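Carbohydrate kinase, FGGY (PDB 3H6E) probably phosphorylates a carbohydrate substrate with phosphate drawn from ATP, as kinases of the FGGY family do. Local coordinates at residues V254-T257 with F261-M264; E278-L283 with L382-S387; I338-M343 with G347-G352; V377-L382 with S409-C414. One frame throughout, in Å; residues are numbered along the deposited sequence.

Interaction 1: V254-T257 with F261-M264; sequences VLST and FIAM
Thr257 covers one face of the Phe261 ring. Its CB stands 3.9 Å from the ring centroid and 11° off the normal, the geometry of a CH-pi contact, and CG2 touches the same ring near CD2 and CE2. A chi1 of 68° sets CG2 opposite the threonine's own carbonyl carbon and over the ring, while OG1 leaves the pair to bond with Glu394 O and Phe397 N. The two strands, joined by a three-residue connection, form a beta hairpin held by four backbone bonds, their short axes at 165°. Met264 N reaches Val254 O at 2.9 Å, and Ile262 N reaches Ser256 O at 2.7 Å; the reciprocal N-H groups of Val254 and Ser256 complete two hydrogen-bonded pairs. Between them, Leu255 and Ala263 form a non-hydrogen-bonded pair, where Leu255 CD1 meets Ala263 CB at 3.7 Å. On the other sheet face Ser256 OG lies 3.6 Å from Ile262 CB, and Val254 and the selenomethionine Met264 rest on Leu238 of helix 233-241. Further out, the Phe261 ring meets Phe298 and Phe397, and Leu255 bonds through its backbone to Leu392 and Glu394. An alanine in place of Phe261 would probably leave Thr257 without its aromatic floor and open a gap beside both phenylalanines. The pairing is thus polar along the backbone and essentially dispersive between side chains, as suits an inner hairpin of a sheet.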
loop_
_atom_site.group_PDB
_atom_site.type_symbol
_atom_site.label_atom_id
_atom_site.label_comp_id
_atom_site.label_asym_id
_atom_site.label_seq_id
_atom_site.Cartn_x
_atom_site.Cartn_y
_atom_site.Cartn_z
ATOM N N VAL A 254 8.607 7.088 0.653
ATOM C CA VAL A 254 8.748 5.728 1.146
ATOM C C VAL A 254 8.693 4.747 -0.019
ATOM O O VAL A 254 7.757 4.767 -0.820
ATOM C CB VAL A 254 7.674 5.367 2.188
ATOM C CG1 VAL A 254 7.831 3.915 2.620
ATOM C CG2 VAL A 254 7.752 6.299 3.393
ATOM N N LEU A 255 9.711 3.903 -0.123
ATOM C CA LEU A 255 9.762 2.915 -1.184
ATOM C C LEU A 255 9.585 1.529 -0.595
ATOM O O LEU A 255 10.510 0.983 0.007
ATOM C CB LEU A 255 11.092 2.982 -1.930
ATOM C CG LEU A 255 11.248 1.926 -3.029
ATOM C CD1 LEU A 255 10.527 2.368 -4.286
ATOM C CD2 LEU A 255 12.711 1.655 -3.324
ATOM N N SER A 256 8.395 0.963 -0.760
ATOM C CA SER A 256 8.139 -0.381 -0.263
ATOM C C SER A 256 8.533 -1.420 -1.313
ATOM O O SER A 256 8.403 -1.193 -2.515
ATOM C CB SER A 256 6.682 -0.553 0.163
ATOM O OG SER A 256 5.804 -0.412 -0.929
ATOM N N THR A 257 9.030 -2.558 -0.846
ATOM C CA THR A 257 9.505 -3.602 -1.740
ATOM C C THR A 257 8.863 -4.943 -1.408
ATOM O O THR A 257 8.238 -5.100 -0.361
ATOM C CB THR A 257 11.048 -3.717 -1.704
ATOM O OG1 THR A 257 11.470 -4.219 -0.430
ATOM C CG2 THR A 257 11.689 -2.362 -1.950
ATOM N N PHE A 261 7.514 -3.312 -6.083
ATOM C CA PHE A 261 8.269 -2.184 -5.563
ATOM C C PHE A 261 7.422 -0.939 -5.794
ATOM O O PHE A 261 7.090 -0.615 -6.933
ATOM C CB PHE A 261 9.599 -2.045 -6.300
ATOM C CG PHE A 261 10.634 -3.050 -5.892
ATOM C CD1 PHE A 261 10.281 -4.357 -5.597
ATOM C CD2 PHE A 261 11.973 -2.694 -5.834
ATOM C CE1 PHE A 261 11.240 -5.283 -5.231
ATOM C CE2 PHE A 261 12.938 -3.616 -5.474
ATOM C CZ PHE A 261 12.573 -4.910 -5.170
ATOM N N ILE A 262 7.055 -0.251 -4.718
ATOM C CA ILE A 262 6.175 0.905 -4.830
ATOM C C ILE A 262 6.766 2.147 -4.182
ATOM O O ILE A 262 7.078 2.151 -2.992
ATOM C CB ILE A 262 4.793 0.636 -4.207
ATOM C CG1 ILE A 262 4.165 -0.617 -4.820
ATOM C CG2 ILE A 262 3.879 1.841 -4.395
ATOM C CD1 ILE A 262 2.832 -0.988 -4.214
ATOM N N ALA A 263 6.917 3.199 -4.977
ATOM C CA ALA A 263 7.391 4.478 -4.478
ATOM C C ALA A 263 6.209 5.388 -4.173
ATOM O O ALA A 263 5.445 5.746 -5.070
ATOM C CB ALA A 263 8.322 5.133 -5.486
HETATM N N MSE A 264 6.060 5.754 -2.904
HETATM C CA MSE A 264 5.017 6.682 -2.495
HETATM C C MSE A 264 5.644 7.942 -1.921
HETATM O O MSE A 264 6.262 7.912 -0.854
HETATM C CB MSE A 264 4.102 6.027 -1.469
HETATM C CG MSE A 264 3.488 4.720 -1.956
HETATM SE SE MSE A 264 2.451 3.825 -0.569
HETATM C CE MSE A 264 0.986 5.104 -0.411
#

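Interaction 2: E278-L283 with L382-S387; sequences EARDCL and LDLIGS
Arg280 kinks at chi3 (72°), which carries its guanidinium across the Leu384 side chain at about a right angle. From the same segment Cys282, with chi1 -65°, sets SG opposite its carbonyl carbon and toward the same leucine. Leu384 is therefore held by two different groups. Its CD1 sits at the guanidinium edge, in plane, 3.5 Å from Arg280 NH2, and its CD2 lies 3.7 Å from Arg280 NE. Cys282 SG approaches Leu384 CD2 to 3.8 Å and has a looser contact with Ile385 CG2 at 4.4 Å. No hydrogen bond crosses this interface, so van der Waals packing carries it; the charge of Arg280 is engaged instead in a cation-pi contact with Tyr349. A serine in place of Arg280 would probably uncover the methyl groups of Leu384 and deprive Tyr349 of its cation. Just beyond the leucine, helix 363-384 ends in a Schellman motif: Gly386 takes a phi of 77°, and Ser387 N bonds back to Leu382 O at 2.9 Å. The arrangement sets a capped helix end against outermost strand 282-286, consistent with the layered helix-on-sheet build of the actin-like ATPase fold to which FGGY kinases belong.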
loop_
_atom_site.group_PDB
_atom_site.type_symbol
_atom_site.label_atom_id
_atom_site.label_comp_id
_atom_site.label_asym_id
_atom_site.label_seq_id
_atom_site.Cartn_x
_atom_site.Cartn_y
_atom_site.Cartn_z
ATOM N N GLU A 278 0.480 7.644 -17.065
ATOM C CA GLU A 278 -0.249 6.429 -16.713
ATOM C C GLU A 278 0.388 5.169 -17.297
ATOM O O GLU A 278 0.404 4.118 -16.654
ATOM C CB GLU A 278 -1.709 6.513 -17.163
ATOM C CG GLU A 278 -2.491 5.230 -16.909
ATOM C CD GLU A 278 -3.896 5.268 -17.480
ATOM O OE1 GLU A 278 -4.229 6.245 -18.187
ATOM O OE2 GLU A 278 -4.664 4.314 -17.223
ATOM N N ALA A 279 0.914 5.275 -18.513
ATOM C CA ALA A 279 1.452 4.112 -19.207
ATOM C C ALA A 279 2.747 3.599 -18.589
ATOM O O ALA A 279 3.171 2.477 -18.866
ATOM C CB ALA A 279 1.651 4.419 -20.675
ATOM N N ARG A 280 3.380 4.413 -17.754
ATOM C CA ARG A 280 4.630 3.997 -17.132
ATOM C C ARG A 280 4.436 3.579 -15.676
ATOM O O ARG A 280 5.371 3.602 -14.872
ATOM C CB ARG A 280 5.715 5.066 -17.301
ATOM C CG ARG A 280 6.459 4.933 -18.624
ATOM C CD ARG A 280 7.130 6.222 -19.065
ATOM N NE ARG A 280 8.299 6.563 -18.262
ATOM C CZ ARG A 280 9.479 5.960 -18.359
ATOM N NH1 ARG A 280 9.647 4.969 -19.217
ATOM N NH2 ARG A 280 10.485 6.345 -17.590
ATOM N N ASP A 281 3.205 3.185 -15.360
ATOM C CA ASP A 281 2.868 2.569 -14.081
ATOM C C ASP A 281 2.967 3.538 -12.896
ATOM O O ASP A 281 3.506 3.196 -11.841
ATOM C CB ASP A 281 3.729 1.322 -13.845
ATOM C CG ASP A 281 2.913 0.136 -13.351
ATOM O OD1 ASP A 281 1.840 0.369 -12.757
ATOM O OD2 ASP A 281 3.330 -1.025 -13.571
ATOM N N CYS A 282 2.444 4.747 -13.080
ATOM C CA CYS A 282 2.322 5.709 -11.989
ATOM C C CYS A 282 0.861 5.822 -11.568
ATOM O O CYS A 282 -0.038 5.437 -12.315
ATOM C CB CYS A 282 2.855 7.080 -12.411
ATOM S SG CYS A 282 4.636 7.139 -12.753
ATOM N N LEU A 283 0.627 6.347 -10.371
ATOM C CA LEU A 283 -0.731 6.562 -9.885
ATOM C C LEU A 283 -0.734 7.608 -8.772
ATOM O O LEU A 283 0.324 8.027 -8.300
ATOM C CB LEU A 283 -1.357 5.251 -9.397
ATOM C CG LEU A 283 -0.730 4.547 -8.188
ATOM C CD1 LEU A 283 -1.770 3.706 -7.461
ATOM C CD2 LEU A 283 0.476 3.700 -8.587
ATOM N N LEU A 382 11.371 6.549 -9.208
ATOM C CA LEU A 382 11.434 7.638 -8.245
ATOM C C LEU A 382 11.461 8.992 -8.942
ATOM O O LEU A 382 10.897 9.964 -8.448
ATOM C CB LEU A 382 12.669 7.488 -7.350
ATOM C CG LEU A 382 12.588 6.421 -6.252
ATOM C CD1 LEU A 382 13.957 5.818 -5.955
ATOM C CD2 LEU A 382 11.935 6.986 -4.988
ATOM N N ASP A 383 12.116 9.047 -10.096
ATOM C CA ASP A 383 12.221 10.288 -10.863
ATOM C C ASP A 383 10.923 10.681 -11.565
ATOM O O ASP A 383 10.633 11.865 -11.708
ATOM C CB ASP A 383 13.366 10.207 -11.874
ATOM C CG ASP A 383 14.723 10.350 -11.219
ATOM O OD1 ASP A 383 14.766 10.838 -10.068
ATOM O OD2 ASP A 383 15.737 9.981 -11.847
ATOM N N LEU A 384 10.152 9.692 -12.008
ATOM C CA LEU A 384 8.847 9.953 -12.622
ATOM C C LEU A 384 7.925 10.786 -11.734
ATOM O O LEU A 384 7.066 11.503 -12.236
ATOM C CB LEU A 384 8.148 8.641 -12.990
ATOM C CG LEU A 384 8.161 8.188 -14.452
ATOM C CD1 LEU A 384 9.436 8.611 -15.164
ATOM C CD2 LEU A 384 7.949 6.681 -14.548
ATOM N N ILE A 385 8.105 10.693 -10.420
ATOM C CA ILE A 385 7.213 11.365 -9.478
ATOM C C ILE A 385 7.900 12.499 -8.719
ATOM O O ILE A 385 7.298 13.118 -7.843
ATOM C CB ILE A 385 6.595 10.369 -8.462
ATOM C CG1 ILE A 385 7.694 9.604 -7.722
ATOM C CG2 ILE A 385 5.659 9.397 -9.168
ATOM C CD1 ILE A 385 7.173 8.651 -6.664
ATOM N N GLY A 386 9.160 12.764 -9.051
ATOM C CA GLY A 386 9.889 13.864 -8.446
ATOM C C GLY A 386 10.387 13.596 -7.037
ATOM O O GLY A 386 10.569 14.530 -6.256
ATOM N N SER A 387 10.615 12.325 -6.712
ATOM C CA SER A 387 11.149 11.947 -5.403
ATOM C C SER A 387 12.541 12.529 -5.193
ATOM O O SER A 387 13.425 12.369 -6.035
ATOM C CB SER A 387 11.211 10.422 -5.252
ATOM O OG SER A 387 9.935 9.863 -4.999
#

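Interaction 3: I338-M343 with G347-G352; sequences ILPTLM and GPYPHG
Tyr349 turns one ring face to Pro340, whose CG lies 4.1 Å above the ring plane and toward its rim. The two side chains run alongside each other in the same direction, with Pro340 CB 3.8 Å from Tyr349 CB. Both belong to the connection between strands 337-339 and 355-357 of a small antiparallel sheet. Within it, Tyr349 to Gly352 form a type I beta turn, in which Gly352 N bonds to Tyr349 O at 2.9 Å. The rest of the tyrosine has partners elsewhere: its OH probably bonds with Thr380 OG1, though the modelled pair is too short to be exact, Arg280 makes a cation-pi contact with the ring, and Trp464 of helix 457-468 packs against the side chain. Facing the turn, the peptide before Thr341 is cis. Thr341 N donates to Gly352 O from 51° out of the carbonyl plane; the modelled length of 2.5 Å is too short to be taken at face value. The threonine's CG2 packs over the turn, 3.3 Å from Tyr349 O and also close to Pro350 O. With chi1 at -175°, OG1 extends opposite the backbone N and accepts from the N-H of selenomethionine Met343 at 3.2 Å, a nearly straight bond (173°) that forms an ST turn. A water accepts from Tyr349 N at 2.9 Å and reaches Thr341 OG1 in a weak bond of 3.4 Å.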
loop_
_atom_site.group_PDB
_atom_site.type_symbol
_atom_site.label_atom_id
_atom_site.label_comp_id
_atom_site.label_asym_id
_atom_site.label_seq_id
_atom_site.Cartn_x
_atom_site.Cartn_y
_atom_site.Cartn_z
ATOM N N ILE A 338 21.586 -6.252 -16.834
ATOM C CA ILE A 338 20.266 -6.738 -17.236
ATOM C C ILE A 338 19.419 -5.602 -17.790
ATOM O O ILE A 338 19.322 -4.544 -17.174
ATOM C CB ILE A 338 19.504 -7.307 -16.025
ATOM C CG1 ILE A 338 20.332 -8.377 -15.314
ATOM C CG2 ILE A 338 18.136 -7.839 -16.446
ATOM C CD1 ILE A 338 19.851 -8.682 -13.904
ATOM N N LEU A 339 18.790 -5.822 -18.938
ATOM C CA LEU A 339 17.903 -4.821 -19.523
ATOM C C LEU A 339 16.430 -5.148 -19.258
ATOM O O LEU A 339 16.023 -6.306 -19.337
ATOM C CB LEU A 339 18.159 -4.698 -21.024
ATOM C CG LEU A 339 19.620 -4.529 -21.448
ATOM C CD1 LEU A 339 19.706 -4.236 -22.932
ATOM C CD2 LEU A 339 20.302 -3.431 -20.651
ATOM N N PRO A 340 15.631 -4.120 -18.929
ATOM C CA PRO A 340 14.184 -4.227 -18.693
ATOM C C PRO A 340 13.449 -4.616 -19.971
ATOM O O PRO A 340 13.924 -4.277 -21.052
ATOM C CB PRO A 340 13.787 -2.801 -18.291
ATOM C CG PRO A 340 15.055 -2.147 -17.855
ATOM C CD PRO A 340 16.124 -2.751 -18.711
ATOM N N THR A 341 12.309 -5.295 -19.858
ATOM C CA THR A 341 11.728 -5.660 -18.572
ATOM C C THR A 341 11.426 -7.153 -18.528
ATOM O O THR A 341 11.308 -7.804 -19.568
ATOM C CB THR A 341 10.403 -4.906 -18.322
ATOM O OG1 THR A 341 9.923 -5.200 -17.004
ATOM C CG2 THR A 341 9.353 -5.326 -19.336
ATOM N N LEU A 342 11.284 -7.690 -17.321
ATOM C CA LEU A 342 10.950 -9.101 -17.152
ATOM C C LEU A 342 9.467 -9.306 -16.840
ATOM O O LEU A 342 9.016 -10.435 -16.661
ATOM C CB LEU A 342 11.832 -9.744 -16.076
ATOM C CG LEU A 342 13.327 -9.770 -16.403
ATOM C CD1 LEU A 342 14.015 -8.505 -15.895
ATOM C CD2 LEU A 342 13.994 -11.011 -15.823
HETATM N N MSE A 343 8.719 -8.206 -16.778
HETATM C CA MSE A 343 7.268 -8.252 -16.598
HETATM C C MSE A 343 6.538 -7.368 -17.604
HETATM O O MSE A 343 6.049 -6.293 -17.247
HETATM C CB MSE A 343 6.876 -7.821 -15.183
HETATM C CG MSE A 343 6.794 -8.949 -14.175
HETATM SE SE MSE A 343 5.811 -10.520 -14.801
HETATM C CE MSE A 343 4.081 -9.739 -15.230
ATOM N N GLY A 347 5.453 -1.491 -14.820
ATOM C CA GLY A 347 6.581 -0.651 -14.474
ATOM C C GLY A 347 6.818 0.486 -15.448
ATOM O O GLY A 347 5.987 0.761 -16.318
ATOM N N PRO A 348 7.964 1.163 -15.296
ATOM C CA PRO A 348 8.361 2.301 -16.130
ATOM C C PRO A 348 8.716 1.881 -17.552
ATOM O O PRO A 348 8.624 2.703 -18.460
ATOM C CB PRO A 348 9.608 2.838 -15.419
ATOM C CG PRO A 348 9.554 2.265 -14.043
ATOM C CD PRO A 348 8.908 0.935 -14.193
ATOM N N TYR A 349 9.114 0.625 -17.741
ATOM C CA TYR A 349 9.525 0.148 -19.061
ATOM C C TYR A 349 8.673 -1.022 -19.535
ATOM O O TYR A 349 9.204 -2.105 -19.790
ATOM C CB TYR A 349 10.989 -0.293 -19.036
ATOM C CG TYR A 349 11.942 0.728 -18.461
ATOM C CD1 TYR A 349 12.564 1.662 -19.278
ATOM C CD2 TYR A 349 12.223 0.754 -17.103
ATOM C CE1 TYR A 349 13.437 2.597 -18.754
ATOM C CE2 TYR A 349 13.096 1.683 -16.571
ATOM C CZ TYR A 349 13.699 2.600 -17.402
ATOM O OH TYR A 349 14.572 3.518 -16.880
ATOM N N PRO A 350 7.357 -0.798 -19.679
ATOM C CA PRO A 350 6.396 -1.878 -19.925
ATOM C C PRO A 350 6.828 -2.801 -21.055
ATOM O O PRO A 350 6.623 -4.010 -20.955
ATOM C CB PRO A 350 5.125 -1.130 -20.328
ATOM C CG PRO A 350 5.264 0.208 -19.729
ATOM C CD PRO A 350 6.725 0.528 -19.762
ATOM N N HIS A 351 7.418 -2.234 -22.107
ATOM C CA HIS A 351 7.788 -3.002 -23.296
ATOM C C HIS A 351 9.296 -3.120 -23.525
ATOM O O HIS A 351 9.735 -3.432 -24.634
ATOM C CB HIS A 351 7.131 -2.406 -24.542
ATOM C CG HIS A 351 5.636 -2.358 -24.472
ATOM N ND1 HIS A 351 4.923 -1.183 -24.571
ATOM C CD2 HIS A 351 4.720 -3.341 -24.303
ATOM C CE1 HIS A 351 3.632 -1.444 -24.469
ATOM N NE2 HIS A 351 3.481 -2.747 -24.309
ATOM N N GLY A 352 10.089 -2.867 -22.490
ATOM C CA GLY A 352 11.527 -3.026 -22.608
ATOM C C GLY A 352 11.868 -4.459 -22.969
ATOM O O GLY A 352 11.490 -5.391 -22.257
HETATM O O HOH W 1 9.105 -1.906 -16.409
#

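Interaction 4: V377-L382 with S409-C414; sequences VADTAL and SLRPDC
Arg411 bends at chi2 and then runs out toward helix 363-384, where its guanidinium meets Asp379 and Leu382 from different directions. Asp379 holds CG opposite its backbone N (chi1 175°), which brings OD1 to 3.5 Å from Arg411 NE. This salt bridge is long and its hydrogen bond weak, and the carboxylate and guanidinium planes stand 68° apart instead of lying flat together. The backbone of the same aspartate adds a second point: Asp379 O lies at the guanidinium edge, in plane, 2.8 Å from Arg411 NH2, but the N-H points off line at 123°, so this bond too is weak. Leu382 supplies a lid, its CB 3.1 Å above the guanidinium plane near the rim. Arg411 is the residue at which the chain leaves helix 401-410, the helix of a beta-alpha-beta crossover between the adjacent parallel strands 390-394 and 415-419. Each charged group has a further mate: NH2 of Arg411 forms a salt bridge with Asp383, and OD2 of Asp379 another with Arg461. The two carboxylates round the guanidinium would be expected to stabilise its positive charge. Leu410 packs its CB 3.9 Å from Asp379 OD1 and its CD1 4.1 Å from Asp379 CB. A water 3.0 Å from OD1 of Asp379 can donate to it and also lies near Leu410 O, though it has more acceptors in reach than protons to give.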
loop_
_atom_site.group_PDB
_atom_site.type_symbol
_atom_site.label_atom_id
_atom_site.label_comp_id
_atom_site.label_asym_id
_atom_site.label_seq_id
_atom_site.Cartn_x
_atom_site.Cartn_y
_atom_site.Cartn_z
ATOM N N VAL A 377 15.882 0.672 -12.140
ATOM C CA VAL A 377 14.475 0.802 -12.484
ATOM C C VAL A 377 13.735 1.561 -11.384
ATOM O O VAL A 377 12.813 2.326 -11.663
ATOM C CB VAL A 377 13.805 -0.569 -12.722
ATOM C CG1 VAL A 377 12.336 -0.386 -13.084
ATOM C CG2 VAL A 377 14.533 -1.336 -13.815
ATOM N N ALA A 378 14.144 1.349 -10.137
ATOM C CA ALA A 378 13.591 2.110 -9.023
ATOM C C ALA A 378 14.000 3.567 -9.173
ATOM O O ALA A 378 13.233 4.478 -8.866
ATOM C CB ALA A 378 14.075 1.559 -7.694
ATOM N N ASP A 379 15.217 3.772 -9.664
ATOM C CA ASP A 379 15.745 5.107 -9.906
ATOM C C ASP A 379 14.887 5.858 -10.919
ATOM O O ASP A 379 14.559 7.025 -10.726
ATOM C CB ASP A 379 17.185 5.017 -10.410
ATOM C CG ASP A 379 17.753 6.365 -10.792
ATOM O OD1 ASP A 379 18.171 7.111 -9.879
ATOM O OD2 ASP A 379 17.781 6.671 -12.004
ATOM N N THR A 380 14.533 5.176 -12.003
ATOM C CA THR A 380 13.662 5.754 -13.017
ATOM C C THR A 380 12.275 6.042 -12.448
ATOM O O THR A 380 11.674 7.073 -12.749
ATOM C CB THR A 380 13.537 4.819 -14.240
ATOM O OG1 THR A 380 14.795 4.759 -14.923
ATOM C CG2 THR A 380 12.468 5.316 -15.204
ATOM N N ALA A 381 11.775 5.127 -11.620
ATOM C CA ALA A 381 10.441 5.262 -11.043
ATOM C C ALA A 381 10.350 6.416 -10.047
ATOM O O ALA A 381 9.376 7.167 -10.042
ATOM C CB ALA A 381 10.013 3.964 -10.395
ATOM N N LEU A 382 11.371 6.549 -9.208
ATOM C CA LEU A 382 11.434 7.638 -8.245
ATOM C C LEU A 382 11.461 8.992 -8.942
ATOM O O LEU A 382 10.897 9.964 -8.448
ATOM C CB LEU A 382 12.669 7.488 -7.350
ATOM C CG LEU A 382 12.588 6.421 -6.252
ATOM C CD1 LEU A 382 13.957 5.818 -5.955
ATOM C CD2 LEU A 382 11.935 6.986 -4.988
ATOM N N SER A 409 24.156 5.298 -4.052
ATOM C CA SER A 409 25.136 5.772 -5.027
ATOM C C SER A 409 24.476 6.563 -6.147
ATOM O O SER A 409 24.976 7.611 -6.560
ATOM C CB SER A 409 25.920 4.598 -5.619
ATOM O OG SER A 409 26.600 3.871 -4.610
ATOM N N LEU A 410 23.355 6.052 -6.644
ATOM C CA LEU A 410 22.625 6.718 -7.716
ATOM C C LEU A 410 22.096 8.078 -7.268
ATOM O O LEU A 410 22.082 9.030 -8.045
ATOM C CB LEU A 410 21.482 5.835 -8.223
ATOM C CG LEU A 410 21.921 4.579 -8.983
ATOM C CD1 LEU A 410 20.771 3.596 -9.143
ATOM C CD2 LEU A 410 22.500 4.953 -10.333
ATOM N N ARG A 411 21.673 8.161 -6.010
ATOM C CA ARG A 411 21.163 9.405 -5.440
ATOM C C ARG A 411 22.113 9.931 -4.370
ATOM O O ARG A 411 21.812 9.873 -3.174
ATOM C CB ARG A 411 19.772 9.180 -4.851
ATOM C CG ARG A 411 18.870 8.359 -5.749
ATOM C CD ARG A 411 17.479 8.956 -5.799
ATOM N NE ARG A 411 16.806 8.610 -7.044
ATOM C CZ ARG A 411 15.779 9.279 -7.551
ATOM N NH1 ARG A 411 15.296 10.351 -6.925
ATOM N NH2 ARG A 411 15.239 8.873 -8.691
ATOM N N PRO A 412 23.265 10.461 -4.806
ATOM C CA PRO A 412 24.422 10.786 -3.955
ATOM C C PRO A 412 24.130 11.820 -2.857
ATOM O O PRO A 412 24.587 11.647 -1.725
ATOM C CB PRO A 412 25.431 11.350 -4.961
ATOM C CG PRO A 412 24.560 11.872 -6.079
ATOM C CD PRO A 412 23.517 10.823 -6.210
ATOM N N ASP A 413 23.395 12.877 -3.190
ATOM C CA ASP A 413 23.085 13.928 -2.228
ATOM C C ASP A 413 21.783 13.618 -1.507
ATOM O O ASP A 413 21.414 14.293 -0.547
ATOM C CB ASP A 413 22.971 15.284 -2.927
ATOM C CG ASP A 413 24.185 15.615 -3.757
ATOM O OD1 ASP A 413 25.313 15.413 -3.275
ATOM O OD2 ASP A 413 24.007 16.087 -4.896
ATOM N N CYS A 414 21.083 12.599 -1.987
ATOM C CA CYS A 414 19.863 12.148 -1.340
ATOM C C CYS A 414 20.220 11.263 -0.151
ATOM O O CYS A 414 21.254 10.594 -0.155
ATOM C CB CYS A 414 18.992 11.382 -2.337
ATOM S SG CYS A 414 17.468 10.699 -1.658
HETATM O O HOH W 2 20.070 9.380 -9.509
#

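In the fold
All four contacts lie in the C-terminal FGGY kinase region. Interaction 1 is the most central, its centre about 8 Å from that of the chain, at the hairpin of strands 252-256 and 261-266; interaction 2 reaches the same seven-stranded sheet at strand 282-286. Interactions 2 and 4 share helix 363-384 and residue Leu382, their centres about 13 Å apart, and their segments alternate along the chain. Interaction 3 is nested within the loop closed by interaction 2, about 14 Å from it between centres. Direct atomic contacts join every pair except 1 and 3, whose nearest atoms are about 8 Å apart. Helix 363-384 thus connects the sheet, the outer loop and helix 401-410 into one packed unit.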